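ComZ (Thermus thermophilus, PDB 6QVI) is a competence-associated pilin that probably sits at the pilus tip and acts as a DNA receptor during uptake of DNA. Local coordinates at residues N430-F435 against N503-L508. Numbering follows the deposited sequence.
Sequences NHALGF and NRPALL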
loop_
_atom_site.group_PDB
_atom_site.type_symbol
_atom_site.label_atom_id
_atom_site.label_comp_id
_atom_site.label_asym_id
_atom_site.label_seq_id
_atom_site.Cartn_x
_atom_site.Cartn_y
_atom_site.Cartn_z
ATOM N N ASN A 430 -12.204 -8.044 -2.954
ATOM C CA ASN A 430 -12.123 -9.247 -2.214
ATOM C C ASN A 430 -11.789 -10.332 -3.222
ATOM O O ASN A 430 -11.917 -11.472 -2.867
ATOM C CB ASN A 430 -13.457 -9.561 -1.584
ATOM C CG ASN A 430 -13.764 -8.670 -0.412
ATOM O OD1 ASN A 430 -13.036 -7.735 -0.135
ATOM N ND2 ASN A 430 -14.846 -8.958 0.284
ATOM N N HIS A 431 -11.247 -10.022 -4.377
ATOM C CA HIS A 431 -10.913 -11.038 -5.330
ATOM C C HIS A 431 -9.987 -10.364 -6.270
ATOM O O HIS A 431 -10.416 -9.634 -7.124
ATOM C CB HIS A 431 -12.153 -11.424 -6.069
ATOM C CG HIS A 431 -11.917 -12.412 -7.145
ATOM N ND1 HIS A 431 -12.786 -12.573 -8.193
ATOM C CD2 HIS A 431 -10.913 -13.289 -7.342
ATOM C CE1 HIS A 431 -12.328 -13.515 -8.991
ATOM N NE2 HIS A 431 -11.192 -13.961 -8.499
ATOM N N ALA A 432 -8.704 -10.611 -6.125
ATOM C CA ALA A 432 -7.747 -9.931 -6.955
ATOM C C ALA A 432 -6.660 -10.795 -7.518
ATOM O O ALA A 432 -6.192 -11.710 -6.893
ATOM C CB ALA A 432 -7.118 -8.833 -6.143
ATOM N N LEU A 433 -6.246 -10.462 -8.719
ATOM C CA LEU A 433 -5.150 -11.170 -9.366
ATOM C C LEU A 433 -4.042 -10.161 -9.586
ATOM O O LEU A 433 -4.271 -9.097 -10.172
ATOM C CB LEU A 433 -5.583 -11.788 -10.695
ATOM C CG LEU A 433 -4.463 -12.491 -11.451
ATOM C CD1 LEU A 433 -3.889 -13.570 -10.567
ATOM C CD2 LEU A 433 -4.984 -13.061 -12.773
ATOM N N GLY A 434 -2.862 -10.468 -9.083
ATOM C CA GLY A 434 -1.742 -9.562 -9.178
ATOM C C GLY A 434 -0.778 -9.972 -10.268
ATOM O O GLY A 434 -0.650 -11.148 -10.599
ATOM N N PHE A 435 -0.041 -8.994 -10.782
ATOM C CA PHE A 435 0.899 -9.261 -11.860
ATOM C C PHE A 435 2.245 -8.652 -11.520
ATOM O O PHE A 435 2.353 -7.434 -11.330
ATOM C CB PHE A 435 0.367 -8.711 -13.174
ATOM C CG PHE A 435 -0.819 -9.468 -13.676
ATOM C CD1 PHE A 435 -0.654 -10.519 -14.570
ATOM C CD2 PHE A 435 -2.097 -9.171 -13.208
ATOM C CE1 PHE A 435 -1.733 -11.236 -15.013
ATOM C CE2 PHE A 435 -3.177 -9.888 -13.651
ATOM C CZ PHE A 435 -2.996 -10.923 -14.562
ATOM N N ASN A 503 -6.356 -11.011 1.983
ATOM C CA ASN A 503 -6.887 -11.203 0.636
ATOM C C ASN A 503 -6.254 -10.204 -0.349
ATOM O O ASN A 503 -6.894 -9.725 -1.289
ATOM C CB ASN A 503 -8.426 -11.100 0.658
ATOM C CG ASN A 503 -9.069 -11.486 -0.648
ATOM O OD1 ASN A 503 -8.387 -11.771 -1.635
ATOM N ND2 ASN A 503 -10.388 -11.499 -0.666
ATOM N N ARG A 504 -4.984 -9.883 -0.121
ATOM C CA ARG A 504 -4.068 -9.126 -0.970
ATOM C C ARG A 504 -3.025 -10.069 -1.533
ATOM O O ARG A 504 -2.449 -10.836 -0.750
ATOM C CB ARG A 504 -3.390 -8.055 -0.133
ATOM C CG ARG A 504 -2.217 -7.349 -0.733
ATOM C CD ARG A 504 -2.203 -5.883 -0.330
ATOM N NE ARG A 504 -0.875 -5.319 -0.559
ATOM C CZ ARG A 504 -0.453 -4.817 -1.720
ATOM N NH1 ARG A 504 -1.247 -4.799 -2.794
ATOM N NH2 ARG A 504 0.779 -4.335 -1.814
ATOM N N PRO A 505 -2.694 -10.026 -2.842
ATOM C CA PRO A 505 -1.723 -10.998 -3.359
ATOM C C PRO A 505 -0.433 -10.980 -2.555
ATOM O O PRO A 505 0.316 -9.995 -2.574
ATOM C CB PRO A 505 -1.503 -10.538 -4.804
ATOM C CG PRO A 505 -2.770 -9.870 -5.178
ATOM C CD PRO A 505 -3.283 -9.211 -3.923
ATOM N N ALA A 506 -0.181 -12.093 -1.850
ATOM C CA ALA A 506 0.958 -12.193 -0.943
ATOM C C ALA A 506 2.277 -11.850 -1.641
ATOM O O ALA A 506 3.195 -11.295 -1.006
ATOM C CB ALA A 506 1.024 -13.597 -0.334
ATOM N N LEU A 507 2.429 -12.199 -2.934
ATOM C CA LEU A 507 3.776 -12.032 -3.458
ATOM C C LEU A 507 3.996 -10.671 -4.122
ATOM O O LEU A 507 5.057 -10.444 -4.725
ATOM C CB LEU A 507 4.138 -13.179 -4.405
ATOM C CG LEU A 507 4.040 -14.590 -3.807
ATOM C CD1 LEU A 507 4.279 -15.581 -4.980
ATOM C CD2 LEU A 507 4.925 -14.897 -2.595
ATOM N N LEU A 508 3.129 -9.738 -3.879
ATOM C CA LEU A 508 3.298 -8.361 -4.300
ATOM C C LEU A 508 4.004 -7.570 -3.192
ATOM O O LEU A 508 4.083 -8.021 -2.054
ATOM C CB LEU A 508 1.925 -7.751 -4.578
ATOM C CG LEU A 508 1.324 -7.821 -5.970
ATOM C CD1 LEU A 508 1.855 -6.702 -6.858
ATOM C CD2 LEU A 508 1.622 -9.170 -6.575
#
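The flat amide of N503 points its ND2 at the backbone carbonyl of N430, whose oxygen lies close to the amide plane. The P505 ring turns its CG-CD edge, not a face, to A432 and G434 on the strand that follows. This strand, 432-437, is a rung strand of the beta-solenoid domain. It pairs in parallel with strand 398-406 and with strand 451-454. The other segment belongs to the loop between strands 491-496 and 517-529, the second of which is part of an antiparallel sheet, probably that of the pseudopilin-like domain.

A single hydrogen bond crosses the contact, from N503 ND2 to N430 O at 2.7 Å. The donor stands above the N430 carbonyl plane, 53° out of it, and not on a lone pair. With chi1 at -171°, the N503 side chain extends away from its backbone N, and this carries the amide across to N430. N503 is poorly ordered, so the bond is less certain.

Further along, the contact is van der Waals only. P505 CD is 4.4 Å from A432 CB. L508 joins P505 on this side because a type I turn from P505 to L508 folds the loop back; L508 N bonds to P505 O. Both side chains also touch T400 on the neighbouring strand. H431 turns away; its ND1 bonds to G426 O and its NE2 to A391 N, while Y389 and F425 meet its ring edge-to-face. G434 has no side chain, and its backbone is met directly: P505 CG lies 4.0 Å from G434 N, and L508 CD2 lies 4.3 Å from G434 CA.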